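Local coordinates for sulfur oxidation protein soxB (Thermus thermophilus, PDB 2WDD), which probably hydrolyses the sulfur-sulfur bond of cysteine S-thiosulfonate in the Sox sulfur oxidation pathway, using a pair of manganese ions and releasing sulfate, at residues Ser35-Gln40 / Gly131-Asn136; Asn51-Lys56 / Leu476-Pro481; Ser162-Thr167 / Thr425-Pro430; Val445-Ala450 / Glu484-Val489. All blocks are in the same frame, centred on the assembly; numbering follows the deposited sequence. Where two conformers were deposited one is given.

Contact 1 (Ser35-Gln40 / Gly131-Asn136); sequences SDLHGQ and GDTWTN. With MN (manganese (II) ion), chain G; MN (manganese (II) ion), chain H.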
loop_
_atom_site.group_PDB
_atom_site.type_symbol
_atom_site.label_atom_id
_atom_site.label_comp_id
_atom_site.label_asym_id
_atom_site.label_seq_id
_atom_site.Cartn_x
_atom_site.Cartn_y
_atom_site.Cartn_z
ATOM N N SER A 35 -8.698 1.319 2.011
ATOM C CA SER A 35 -7.451 1.764 2.608
ATOM C C SER A 35 -6.403 1.873 1.519
ATOM O O SER A 35 -6.547 1.308 0.423
ATOM C CB SER A 35 -6.981 0.757 3.665
ATOM O OG SER A 35 -5.883 1.243 4.423
ATOM N N ASP A 36 -5.347 2.604 1.827
ATOM C CA ASP A 36 -4.216 2.684 0.921
ATOM C C ASP A 36 -4.533 3.149 -0.496
ATOM O O ASP A 36 -3.927 2.687 -1.473
ATOM C CB ASP A 36 -3.462 1.351 0.924
ATOM C CG ASP A 36 -2.871 1.034 2.297
ATOM O OD1 ASP A 36 -1.758 1.496 2.605
ATOM O OD2 ASP A 36 -3.580 0.425 3.119
ATOM N N LEU A 37 -5.442 4.115 -0.598
ATOM C CA LEU A 37 -5.790 4.703 -1.893
ATOM C C LEU A 37 -4.565 5.348 -2.550
ATOM O O LEU A 37 -4.475 5.396 -3.773
ATOM C CB LEU A 37 -6.877 5.758 -1.696
ATOM C CG LEU A 37 -7.423 6.482 -2.926
ATOM C CD1 LEU A 37 -8.058 5.529 -3.917
ATOM C CD2 LEU A 37 -8.425 7.534 -2.505
ATOM N N HIS A 38 -3.673 5.896 -1.732
ATOM C CA HIS A 38 -2.467 6.537 -2.238
ATOM C C HIS A 38 -2.788 7.561 -3.327
ATOM O O HIS A 38 -2.179 7.593 -4.405
ATOM C CB HIS A 38 -1.444 5.503 -2.680
ATOM C CG HIS A 38 -0.735 4.837 -1.537
ATOM N ND1 HIS A 38 0.298 5.436 -0.842
ATOM C CD2 HIS A 38 -0.928 3.627 -0.954
ATOM C CE1 HIS A 38 0.746 4.604 0.081
ATOM N NE2 HIS A 38 0.002 3.510 0.049
ATOM N N GLY A 39 -3.771 8.402 -3.011
ATOM C CA GLY A 39 -4.208 9.516 -3.834
ATOM C C GLY A 39 -4.622 9.231 -5.264
ATOM O O GLY A 39 -4.685 10.150 -6.090
ATOM N N GLN A 40 -4.915 7.968 -5.568
ATOM C CA GLN A 40 -5.256 7.576 -6.932
ATOM C C GLN A 40 -6.616 8.089 -7.356
ATOM O O GLN A 40 -7.651 7.501 -7.058
ATOM C CB GLN A 40 -5.090 6.073 -7.116
ATOM C CG GLN A 40 -3.627 5.638 -6.951
ATOM C CD GLN A 40 -2.736 6.315 -7.975
ATOM O OE1 GLN A 40 -2.915 6.118 -9.177
ATOM N NE2 GLN A 40 -1.824 7.177 -7.509
ATOM N N GLY A 131 -6.128 4.861 5.795
ATOM C CA GLY A 131 -4.899 5.644 5.712
ATOM C C GLY A 131 -4.086 5.394 4.450
ATOM O O GLY A 131 -4.442 4.554 3.624
ATOM N N ASP A 132 -2.980 6.120 4.309
ATOM C CA ASP A 132 -2.186 6.130 3.071
ATOM C C ASP A 132 -3.124 6.601 1.981
ATOM O O ASP A 132 -3.213 6.012 0.905
ATOM C CB ASP A 132 -1.597 4.763 2.728
ATOM C CG ASP A 132 -0.284 4.510 3.437
ATOM O OD1 ASP A 132 0.162 5.395 4.195
ATOM O OD2 ASP A 132 0.306 3.434 3.237
ATOM N N THR A 133 -3.857 7.666 2.291
ATOM C CA THR A 133 -4.851 8.199 1.388
ATOM C C THR A 133 -4.385 9.471 0.687
ATOM O O THR A 133 -4.609 9.646 -0.506
ATOM C CB THR A 133 -6.139 8.524 2.178
ATOM O OG1 THR A 133 -6.513 7.388 2.964
ATOM C CG2 THR A 133 -7.282 8.922 1.238
ATOM N N TRP A 134 -3.819 10.383 1.466
ATOM C CA TRP A 134 -3.528 11.733 0.995
ATOM C C TRP A 134 -2.383 11.949 0.039
ATOM O O TRP A 134 -2.262 13.037 -0.544
ATOM C CB TRP A 134 -3.273 12.654 2.190
ATOM C CG TRP A 134 -4.426 12.821 3.139
ATOM C CD1 TRP A 134 -5.731 12.432 2.956
ATOM C CD2 TRP A 134 -4.385 13.525 4.380
ATOM N NE1 TRP A 134 -6.494 12.820 4.036
ATOM C CE2 TRP A 134 -5.692 13.497 4.922
ATOM C CE3 TRP A 134 -3.362 14.126 5.116
ATOM C CZ2 TRP A 134 -5.988 14.042 6.171
ATOM C CZ3 TRP A 134 -3.661 14.688 6.346
ATOM C CH2 TRP A 134 -4.969 14.645 6.858
ATOM N N THR A 135 -1.502 10.958 -0.049
ATOM C CA THR A 135 -0.249 11.112 -0.763
ATOM C C THR A 135 -0.068 10.226 -1.974
ATOM O O THR A 135 -0.875 9.326 -2.241
ATOM C CB THR A 135 0.902 10.847 0.237
ATOM O OG1 THR A 135 0.690 9.573 0.873
ATOM C CG2 THR A 135 0.925 11.926 1.320
ATOM N N ASN A 136 1.036 10.478 -2.679
ATOM C CA ASN A 136 1.510 9.617 -3.768
ATOM C C ASN A 136 0.710 9.582 -5.064
ATOM O O ASN A 136 0.470 8.518 -5.632
ATOM C CB ASN A 136 1.777 8.211 -3.240
ATOM C CG ASN A 136 2.437 8.232 -1.878
ATOM O OD1 ASN A 136 1.886 7.732 -0.900
ATOM N ND2 ASN A 136 3.613 8.845 -1.803
HETATM MN MN MN G . 0.057 1.932 1.645
HETATM MN MN MN H . 1.336 2.202 4.811
HETATM O O HOH W 1 -7.097 5.165 1.593
HETATM O O HOH W 2 1.284 1.022 3.058
#

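Contact 2 (Asn51-Lys56 / Leu476-Pro481); sequences NLIAPK and LDPDAP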
loop_
_atom_site.group_PDB
_atom_site.type_symbol
_atom_site.label_atom_id
_atom_site.label_comp_id
_atom_site.label_asym_id
_atom_site.label_seq_id
_atom_site.Cartn_x
_atom_site.Cartn_y
_atom_site.Cartn_z
ATOM N N ASN A 51 4.667 -12.651 -6.531
ATOM C CA ASN A 51 5.282 -13.406 -5.434
ATOM C C ASN A 51 5.175 -12.650 -4.130
ATOM O O ASN A 51 5.361 -11.423 -4.098
ATOM C CB ASN A 51 6.773 -13.663 -5.673
ATOM C CG ASN A 51 7.040 -14.359 -6.984
ATOM O OD1 ASN A 51 7.068 -15.593 -7.056
ATOM N ND2 ASN A 51 7.240 -13.569 -8.035
ATOM N N LEU A 52 4.885 -13.407 -3.073
ATOM C CA LEU A 52 4.893 -12.909 -1.694
ATOM C C LEU A 52 5.648 -13.995 -0.930
ATOM O O LEU A 52 5.056 -14.885 -0.316
ATOM C CB LEU A 52 3.488 -12.700 -1.139
ATOM C CG LEU A 52 2.743 -11.467 -1.668
ATOM C CD1 LEU A 52 1.291 -11.493 -1.170
ATOM C CD2 LEU A 52 3.452 -10.196 -1.177
ATOM N N ILE A 53 6.966 -13.956 -1.062
ATOM C CA ILE A 53 7.836 -14.967 -0.485
ATOM C C ILE A 53 7.909 -14.874 1.025
ATOM O O ILE A 53 8.032 -13.790 1.593
ATOM C CB ILE A 53 9.221 -14.896 -1.131
ATOM C CG1 ILE A 53 9.102 -15.166 -2.629
ATOM C CG2 ILE A 53 10.210 -15.835 -0.443
ATOM C CD1 ILE A 53 10.304 -14.691 -3.438
ATOM N N ALA A 54 7.862 -16.032 1.675
ATOM C CA ALA A 54 7.912 -16.087 3.123
ATOM C C ALA A 54 8.742 -17.274 3.550
ATOM O O ALA A 54 8.883 -18.233 2.803
ATOM C CB ALA A 54 6.521 -16.233 3.679
ATOM N N PRO A 55 9.290 -17.227 4.773
ATOM C CA PRO A 55 9.997 -18.414 5.250
ATOM C C PRO A 55 8.930 -19.480 5.498
ATOM O O PRO A 55 7.746 -19.165 5.645
ATOM C CB PRO A 55 10.598 -17.949 6.582
ATOM C CG PRO A 55 9.675 -16.891 7.057
ATOM C CD PRO A 55 9.128 -16.208 5.827
ATOM N N LYS A 56 9.344 -20.737 5.513
ATOM C CA LYS A 56 8.408 -21.842 5.657
ATOM C C LYS A 56 7.261 -21.702 6.668
ATOM O O LYS A 56 6.099 -21.892 6.316
ATOM C CB LYS A 56 9.152 -23.176 5.769
ATOM C CG LYS A 56 9.868 -23.540 4.476
ATOM C CD LYS A 56 10.756 -24.774 4.607
ATOM C CE LYS A 56 11.164 -25.028 6.042
ATOM N NZ LYS A 56 11.914 -26.312 6.133
ATOM N N LEU A 476 18.833 -15.926 -3.297
ATOM C CA LEU A 476 18.196 -15.676 -2.019
ATOM C C LEU A 476 17.702 -16.996 -1.473
ATOM O O LEU A 476 17.068 -17.764 -2.193
ATOM C CB LEU A 476 16.985 -14.759 -2.201
ATOM C CG LEU A 476 16.130 -14.553 -0.951
ATOM C CD1 LEU A 476 16.877 -13.664 0.050
ATOM C CD2 LEU A 476 14.759 -13.957 -1.314
ATOM N N ASP A 477 17.975 -17.245 -0.195
ATOM C CA ASP A 477 17.452 -18.425 0.481
ATOM C C ASP A 477 16.701 -17.924 1.699
ATOM O O ASP A 477 17.295 -17.662 2.740
ATOM C CB ASP A 477 18.555 -19.395 0.920
ATOM C CG ASP A 477 17.987 -20.645 1.579
ATOM O OD1 ASP A 477 16.767 -20.670 1.855
ATOM O OD2 ASP A 477 18.753 -21.596 1.834
ATOM N N PRO A 478 15.387 -17.731 1.567
ATOM C CA PRO A 478 14.588 -17.189 2.662
ATOM C C PRO A 478 14.667 -17.989 3.962
ATOM O O PRO A 478 14.509 -17.429 5.052
ATOM C CB PRO A 478 13.161 -17.194 2.099
ATOM C CG PRO A 478 13.176 -18.196 1.013
ATOM C CD PRO A 478 14.560 -18.154 0.424
ATOM N N ASP A 479 14.943 -19.285 3.855
ATOM C CA ASP A 479 14.991 -20.147 5.029
ATOM C C ASP A 479 16.363 -20.255 5.696
ATOM O O ASP A 479 16.495 -20.902 6.738
ATOM C CB ASP A 479 14.461 -21.538 4.688
ATOM C CG ASP A 479 13.011 -21.508 4.244
ATOM O OD1 ASP A 479 12.174 -20.998 5.015
ATOM O OD2 ASP A 479 12.718 -22.022 3.146
ATOM N N ALA A 480 17.376 -19.628 5.107
ATOM C CA ALA A 480 18.716 -19.665 5.683
ATOM C C ALA A 480 18.793 -18.747 6.901
ATOM O O ALA A 480 17.954 -17.870 7.090
ATOM C CB ALA A 480 19.759 -19.268 4.641
ATOM N N PRO A 481 19.810 -18.948 7.751
ATOM C CA PRO A 481 19.953 -18.098 8.935
ATOM C C PRO A 481 20.325 -16.687 8.522
ATOM O O PRO A 481 20.889 -16.474 7.445
ATOM C CB PRO A 481 21.151 -18.719 9.671
ATOM C CG PRO A 481 21.331 -20.072 9.116
ATOM C CD PRO A 481 20.801 -20.037 7.708
#

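Contact 3 (Ser162-Thr167 / Thr425-Pro430); sequences SHWEWT and TGFTYP. With MN (manganese (II) ion), chain H.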
loop_
_atom_site.group_PDB
_atom_site.type_symbol
_atom_site.label_atom_id
_atom_site.label_comp_id
_atom_site.label_asym_id
_atom_site.label_seq_id
_atom_site.Cartn_x
_atom_site.Cartn_y
_atom_site.Cartn_z
ATOM N N SER A 162 -3.543 6.806 9.813
ATOM C CA SER A 162 -2.480 7.336 8.967
ATOM C C SER A 162 -1.164 6.584 8.884
ATOM O O SER A 162 -0.843 5.742 9.710
ATOM C CB SER A 162 -2.158 8.746 9.466
ATOM O OG SER A 162 -1.445 8.672 10.698
ATOM N N HIS A 163 -0.393 6.973 7.872
ATOM C CA HIS A 163 0.967 6.518 7.661
ATOM C C HIS A 163 1.687 7.522 6.753
ATOM O O HIS A 163 2.328 8.463 7.255
ATOM C CB HIS A 163 1.060 5.096 7.117
ATOM C CG HIS A 163 2.443 4.720 6.672
ATOM N ND1 HIS A 163 2.692 3.643 5.851
ATOM C CD2 HIS A 163 3.644 5.311 6.891
ATOM C CE1 HIS A 163 3.988 3.574 5.593
ATOM N NE2 HIS A 163 4.589 4.582 6.206
ATOM N N TRP A 164 1.540 7.373 5.432
ATOM C CA TRP A 164 2.228 8.276 4.494
ATOM C C TRP A 164 1.780 9.723 4.576
ATOM O O TRP A 164 2.466 10.612 4.087
ATOM C CB TRP A 164 2.143 7.772 3.048
ATOM C CG TRP A 164 3.164 6.711 2.742
ATOM C CD1 TRP A 164 3.051 5.366 2.967
ATOM C CD2 TRP A 164 4.418 6.905 2.094
ATOM N NE1 TRP A 164 4.187 4.714 2.541
ATOM C CE2 TRP A 164 5.042 5.643 1.997
ATOM C CE3 TRP A 164 5.097 8.035 1.622
ATOM C CZ2 TRP A 164 6.320 5.482 1.460
ATOM C CZ3 TRP A 164 6.363 7.863 1.076
ATOM C CH2 TRP A 164 6.957 6.601 1.005
ATOM N N GLU A 165 0.633 9.958 5.204
ATOM C CA GLU A 165 0.125 11.309 5.400
ATOM C C GLU A 165 1.220 12.186 6.003
ATOM O O GLU A 165 1.370 13.365 5.648
ATOM C CB GLU A 165 -1.023 11.245 6.412
ATOM C CG GLU A 165 -2.383 10.894 5.810
ATOM C CD GLU A 165 -2.498 9.468 5.268
ATOM O OE1 GLU A 165 -1.841 8.548 5.810
ATOM O OE2 GLU A 165 -3.325 9.286 4.346
ATOM N N TRP A 166 1.977 11.610 6.928
ATOM C CA TRP A 166 3.010 12.370 7.615
ATOM C C TRP A 166 4.163 12.852 6.754
ATOM O O TRP A 166 4.962 13.665 7.217
ATOM C CB TRP A 166 3.507 11.615 8.837
ATOM C CG TRP A 166 2.393 11.438 9.827
ATOM C CD1 TRP A 166 1.576 10.351 9.948
ATOM C CD2 TRP A 166 1.871 12.435 10.715
ATOM N NE1 TRP A 166 0.589 10.599 10.877
ATOM C CE2 TRP A 166 0.752 11.869 11.367
ATOM C CE3 TRP A 166 2.247 13.744 11.036
ATOM C CZ2 TRP A 166 0.026 12.554 12.344
ATOM C CZ3 TRP A 166 1.504 14.434 11.984
ATOM C CH2 TRP A 166 0.414 13.833 12.635
ATOM N N THR A 167 4.266 12.355 5.519
ATOM C CA THR A 167 5.345 12.803 4.637
ATOM C C THR A 167 5.036 14.185 4.076
ATOM O O THR A 167 5.844 14.759 3.344
ATOM C CB THR A 167 5.699 11.781 3.537
ATOM O OG1 THR A 167 4.593 11.605 2.653
ATOM C CG2 THR A 167 6.101 10.446 4.154
ATOM N N THR A 425 6.338 7.217 -8.316
ATOM C CA THR A 425 7.482 7.852 -7.668
ATOM C C THR A 425 7.167 9.160 -6.961
ATOM O O THR A 425 8.083 9.952 -6.676
ATOM C CB THR A 425 8.635 8.092 -8.685
ATOM O OG1 THR A 425 8.227 9.059 -9.665
ATOM C CG2 THR A 425 9.056 6.798 -9.385
ATOM N N GLY A 426 5.886 9.385 -6.686
ATOM C CA GLY A 426 5.420 10.599 -6.044
ATOM C C GLY A 426 5.707 10.707 -4.560
ATOM O O GLY A 426 4.784 10.907 -3.757
ATOM N N PHE A 427 6.973 10.541 -4.184
ATOM C CA PHE A 427 7.416 10.770 -2.806
ATOM C C PHE A 427 7.511 12.283 -2.640
ATOM O O PHE A 427 7.894 12.983 -3.575
ATOM C CB PHE A 427 8.858 10.272 -2.613
ATOM C CG PHE A 427 9.023 8.787 -2.743
ATOM C CD1 PHE A 427 9.109 7.983 -1.608
ATOM C CD2 PHE A 427 9.159 8.196 -3.993
ATOM C CE1 PHE A 427 9.297 6.597 -1.715
ATOM C CE2 PHE A 427 9.329 6.815 -4.113
ATOM C CZ PHE A 427 9.364 6.015 -2.980
ATOM N N THR A 428 7.290 12.787 -1.431
ATOM C CA THR A 428 7.514 14.217 -1.214
ATOM C C THR A 428 9.027 14.458 -1.115
ATOM O O THR A 428 9.469 15.613 -1.053
ATOM C CB THR A 428 6.836 14.719 0.068
ATOM O OG1 THR A 428 7.243 13.898 1.165
ATOM C CG2 THR A 428 5.301 14.748 -0.083
ATOM N N TYR A 429 9.805 13.371 -1.049
ATOM C CA TYR A 429 11.278 13.416 -1.002
ATOM C C TYR A 429 11.764 12.493 -2.117
ATOM O O TYR A 429 12.250 11.400 -1.866
ATOM C CB TYR A 429 11.825 12.945 0.354
ATOM C CG TYR A 429 11.240 11.652 0.898
ATOM C CD1 TYR A 429 11.995 10.485 0.935
ATOM C CD2 TYR A 429 9.949 11.623 1.427
ATOM C CE1 TYR A 429 11.472 9.306 1.456
ATOM C CE2 TYR A 429 9.408 10.435 1.935
ATOM C CZ TYR A 429 10.180 9.298 1.972
ATOM O OH TYR A 429 9.656 8.133 2.487
ATOM N N PRO A 430 11.570 12.910 -3.373
ATOM C CA PRO A 430 11.823 12.067 -4.553
ATOM C C PRO A 430 13.242 12.102 -5.097
ATOM O O PRO A 430 13.524 11.527 -6.149
ATOM C CB PRO A 430 10.879 12.677 -5.587
ATOM C CG PRO A 430 10.970 14.160 -5.271
ATOM C CD PRO A 430 11.012 14.225 -3.754
HETATM MN MN MN H . 1.336 2.202 4.811
HETATM O O HOH W 3 5.165 11.141 -0.065
HETATM O O HOH W 2 1.284 1.022 3.058
#

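Contact 4 (Val445-Ala450 / Glu484-Val489); sequences VLEDIA and ERVREV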
loop_
_atom_site.group_PDB
_atom_site.type_symbol
_atom_site.label_atom_id
_atom_site.label_comp_id
_atom_site.label_asym_id
_atom_site.label_seq_id
_atom_site.Cartn_x
_atom_site.Cartn_y
_atom_site.Cartn_z
ATOM N N VAL A 445 23.358 -4.626 2.747
ATOM C CA VAL A 445 22.071 -3.958 2.570
ATOM C C VAL A 445 21.004 -5.018 2.272
ATOM O O VAL A 445 19.939 -5.048 2.890
ATOM C CB VAL A 445 22.160 -2.896 1.443
ATOM C CG1 VAL A 445 20.787 -2.627 0.832
ATOM C CG2 VAL A 445 22.786 -1.610 1.969
ATOM N N LEU A 446 21.314 -5.911 1.340
ATOM C CA LEU A 446 20.390 -6.975 0.979
ATOM C C LEU A 446 20.164 -7.960 2.124
ATOM O O LEU A 446 19.031 -8.337 2.411
ATOM C CB LEU A 446 20.887 -7.696 -0.270
ATOM C CG LEU A 446 20.676 -6.842 -1.520
ATOM C CD1 LEU A 446 21.357 -7.475 -2.723
ATOM C CD2 LEU A 446 19.175 -6.630 -1.771
ATOM N N GLU A 447 21.245 -8.350 2.799
ATOM C CA GLU A 447 21.136 -9.272 3.928
ATOM C C GLU A 447 20.289 -8.660 5.057
ATOM O O GLU A 447 19.473 -9.342 5.674
ATOM C CB GLU A 447 22.530 -9.669 4.433
ATOM C CG GLU A 447 22.564 -10.863 5.362
ATOM C CD GLU A 447 22.248 -12.176 4.666
ATOM O OE1 GLU A 447 22.873 -12.484 3.626
ATOM O OE2 GLU A 447 21.427 -12.929 5.216
ATOM N N ASP A 448 20.482 -7.371 5.320
ATOM C CA ASP A 448 19.738 -6.684 6.373
ATOM C C ASP A 448 18.249 -6.623 6.028
ATOM O O ASP A 448 17.381 -6.879 6.882
ATOM C CB ASP A 448 20.291 -5.268 6.580
ATOM C CG ASP A 448 21.728 -5.265 7.074
ATOM O OD1 ASP A 448 22.191 -6.308 7.578
ATOM O OD2 ASP A 448 22.397 -4.214 6.961
ATOM N N ILE A 449 17.938 -6.287 4.783
ATOM C CA ILE A 449 16.530 -6.251 4.401
ATOM C C ILE A 449 15.938 -7.658 4.526
ATOM O O ILE A 449 14.841 -7.828 5.054
ATOM C CB ILE A 449 16.326 -5.716 2.988
ATOM C CG1 ILE A 449 16.678 -4.227 2.930
ATOM C CG2 ILE A 449 14.867 -5.919 2.573
ATOM C CD1 ILE A 449 16.943 -3.736 1.539
ATOM N N ALA A 450 16.676 -8.659 4.053
ATOM C CA ALA A 450 16.212 -10.039 4.089
ATOM C C ALA A 450 15.898 -10.491 5.513
ATOM O O ALA A 450 14.907 -11.179 5.738
ATOM C CB ALA A 450 17.231 -10.962 3.425
ATOM N N GLU A 484 23.193 -15.536 6.028
ATOM C CA GLU A 484 23.360 -16.522 4.968
ATOM C C GLU A 484 22.215 -16.534 3.953
ATOM O O GLU A 484 22.139 -17.430 3.117
ATOM C CB GLU A 484 23.542 -17.917 5.579
ATOM C CG GLU A 484 24.688 -17.979 6.591
ATOM C CD GLU A 484 24.799 -19.324 7.289
ATOM O OE1 GLU A 484 24.301 -20.324 6.733
ATOM O OE2 GLU A 484 25.404 -19.382 8.386
ATOM N N ARG A 485 21.335 -15.541 4.009
ATOM C CA ARG A 485 20.210 -15.507 3.065
ATOM C C ARG A 485 20.576 -15.014 1.678
ATOM O O ARG A 485 19.936 -15.383 0.695
ATOM C CB ARG A 485 19.045 -14.689 3.609
ATOM C CG ARG A 485 18.381 -15.297 4.824
ATOM C CD ARG A 485 17.104 -14.561 5.170
ATOM N NE ARG A 485 16.430 -15.207 6.288
ATOM C CZ ARG A 485 16.586 -14.844 7.555
ATOM N NH1 ARG A 485 17.374 -13.816 7.859
ATOM N NH2 ARG A 485 15.950 -15.502 8.517
ATOM N N VAL A 486 21.571 -14.140 1.603
ATOM C CA VAL A 486 21.986 -13.551 0.339
ATOM C C VAL A 486 23.327 -14.138 -0.064
ATOM O O VAL A 486 24.317 -14.005 0.658
ATOM C CB VAL A 486 22.026 -12.012 0.438
ATOM C CG1 VAL A 486 22.558 -11.388 -0.849
ATOM C CG2 VAL A 486 20.646 -11.466 0.789
ATOM N N ARG A 487 23.357 -14.803 -1.214
ATOM C CA ARG A 487 24.604 -15.384 -1.685
ATOM C C ARG A 487 24.828 -15.221 -3.182
ATOM O O ARG A 487 23.959 -14.741 -3.912
ATOM C CB ARG A 487 24.737 -16.848 -1.257
ATOM C CG ARG A 487 23.575 -17.741 -1.663
ATOM C CD ARG A 487 23.991 -19.202 -1.602
ATOM N NE ARG A 487 22.855 -20.109 -1.484
ATOM C CZ ARG A 487 22.821 -21.325 -2.018
ATOM N NH1 ARG A 487 23.858 -21.771 -2.711
ATOM N NH2 ARG A 487 21.752 -22.092 -1.862
ATOM N N GLU A 488 26.020 -15.609 -3.624
ATOM C CA GLU A 488 26.403 -15.507 -5.022
ATOM C C GLU A 488 26.039 -14.170 -5.662
ATOM O O GLU A 488 25.426 -14.132 -6.734
ATOM C CB GLU A 488 25.774 -16.650 -5.807
ATOM C CG GLU A 488 26.038 -18.014 -5.204
ATOM C CD GLU A 488 26.237 -19.079 -6.256
ATOM O OE1 GLU A 488 27.332 -19.682 -6.295
ATOM O OE2 GLU A 488 25.300 -19.307 -7.048
ATOM N N VAL A 489 26.403 -13.078 -5.002
ATOM C CA VAL A 489 26.121 -11.754 -5.536
ATOM C C VAL A 489 27.073 -11.445 -6.673
ATOM O O VAL A 489 28.286 -11.596 -6.530
ATOM C CB VAL A 489 26.215 -10.652 -4.467
ATOM C CG1 VAL A 489 25.824 -9.300 -5.072
ATOM C CG2 VAL A 489 25.356 -10.981 -3.253
HETATM O O HOH W 4 19.219 -12.187 6.284
#

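Contact 1 (Ser35-Gln40 / Gly131-Asn136)
With CG anti to the carbonyl carbon in both Asp36 and Asp132 (chi1 -63° and -85°), the two side chains run side by side in the same direction, with their carboxylate planes 84° apart, and converge on the first of two manganese ions. Asp36 OD1 binds it at 2.1 Å. Asp132 OD2 bridges both ions, 2.2 Å from each, while its OD1 accepts from the backbone N of Trp164; aspartate lets one oxygen serve two metals while the other anchors the group. His38 brings NE2 to the first manganese at 2.2 Å, and its ND1 donates almost in the ring plane to Asn136 OD1 at 2.8 Å. That bond restrains the imidazole's rotation, and Thr135 OG1, reaching the same oxygen from the opposite face of the amide, steadies the asparagine. Asp132 CB rests over one imidazole face, 3.7 Å from the centroid. Backbone bonds from Asp36 N to Gly131 O (2.8 Å) and from His38 N to Asp132 O (2.7 Å) tie the loops. At Gly39, whose phi is positive, a CB would press on Thr135 O; at Gly131 one would jam against the preceding carbonyl. This is the dinuclear site of the 5'-nucleotidase family, completed by His163, His263, His286 and His288. The loops follow neighbouring parallel strands 29-34 and 124-129, with helix 146-155 against Leu37 and Thr133, and helix 170-179 against Trp134.

Contact 2 (Asn51-Lys56 / Leu476-Pro481)
The carboxylate of Asp479 takes the backbone N of Lys56 almost in its own plane: OD1 accepts at 2.9 Å through its syn lone pair, and the bond is nearly straight (168°). Off one side of that plane sits Pro55 CA, 3.4 Å from OD1; off the other lies Lys56 CG, 3.5 Å from OD2, the lysine side chain crossing that of the aspartate at about a right angle. The second oxygen, OD2, forms a salt bridge with Arg553, whose NH2 also donates to the carbonyl of Ala54, a joint hold that limits rotation of the carboxylate. Lys56 lends its aliphatic stem to the contact. Its NZ stays 5.3 Å from Asp479 OD2, so any attraction is probably modest. Asp479 is presented by a type I turn from Asp477 to Ala480, overlapped by an Asx turn in which Asp477 OD1 accepts from Asp479 N at 3.0 Å. Proline suits the second position of such a turn, since its ring fixes phi near the -57° found at Pro478. The turn follows strand 472-476 in the 5'-nucleotidase C-terminal region, and the contact joins it to the long loop that follows strand 29-34. Beside the polar bond the contact is apolar: Ile53 reaches out with the methyl CG2, which stands anti to the backbone N, and meets Pro478 CG at 4.1 Å, the side chains nearly perpendicular. Val550 of strand 548-550 packs against both.

Contact 3 (Ser162-Thr167 / Thr425-Pro430)
Trp164, Phe427 and Tyr429 form the apolar part of this contact. The six-membered ring of Trp164 and the Phe427 ring lie 5.7 Å apart between centroids with planes at 64°, an oblique pair in which Trp164 CH2 comes 3.6 Å from Phe427 CE1. Tyr429 crosses the indole at about a right angle, placing OH 3.4 Å from Trp164 CH2, and Thr167 CG2 meets the tyrosine at the ring edge, 4.0 Å from CE2. Large flat residues suit this place because they can span the distance between two loops whose nearest CA atoms, those of Thr167 and Thr428, are 6.4 Å apart. In the 5'-nucleotidase fold the metal site lies on the N-terminal domain, facing a cleft closed from the other side by the C-terminal domain; here the loop before helix 170-179 meets the loop between helix 418-425 and strand 431-438 across that junction. The polar interactions across the contact centre on the two threonines. Thr428 OG1, held between its backbone N and carbonyl carbon (chi1 53°), donates to Thr167 O at 2.7 Å, from a position tilted 34° out of the carbonyl plane. A water links the same pair, donating to Thr167 OG1 at 2.8 Å and accepting from Thr428 N. Metal coordination begins one residue before the tryptophan: His163 ND1 binds the second manganese at 2.2 Å. His226 lies between His163 NE2 and Tyr429 OH, hydrogen-bonded to both, while the indole of Trp164 sits beside a bound sulfate.

Contact 4 (Val445-Ala450 / Glu484-Val489)
Glu447 and Val486 slide past each other in opposite directions, the glutamate reaching from the helix to the backbone where strand 486-487 begins, the valine reaching back. Glu447 CG is anti to the backbone N, and a bend at chi2 (70°) swings the carboxylate into place. OE2 accepts from Arg485 N at 2.9 Å through its syn lone pair; OE1 takes Val486 N, also at 2.9 Å, on the syn side but 29° out of the carboxylate plane. Glutamate suits the place because its length and two acceptor oxygens let it take two successive backbone N-H groups. Val486 CG2 packs against the helix, 3.9 Å from Leu446 CB, and small Ala450 lets Arg485 CD lie 4.0 Å from its CB. The two charges are not joined directly: Arg485 NE donates to Pro478 O, NH1 to Thr482 OG1, and a water accepts from NH1 at 2.9 Å while donating to Glu447 OE2 at 2.6 Å and to Glu447 O. Helix 439-453 is thereby fastened to strand 486-487 of the C-terminal region. With Gly483 N as a further donor to OE2, the buried carboxylate accepts from three backbone N-H groups and a water, which would probably favour its ionised form.

From the N terminus, residues 35-40 are the first to be used: contact 1 closes the loop to 131-136, uniting the loops that follow two neighbouring strands of one sheet. Contact 2 starts within that loop, at 51-56, and reaches 476-481, so the two cross. Contact 3 (162-167 with 425-430) opens after contact 1 has closed and falls wholly within the span of contact 2; it touches contact 1 through Trp164 and Glu165 and shares a manganese with it. Contact 4 (445-450 with 484-489) follows contact 3 and crosses contact 2, which it meets through Arg485. Contacts 2 and 3 tie the N-terminal metal-binding part to the C-terminal part, within which contact 4 joins helix to strand.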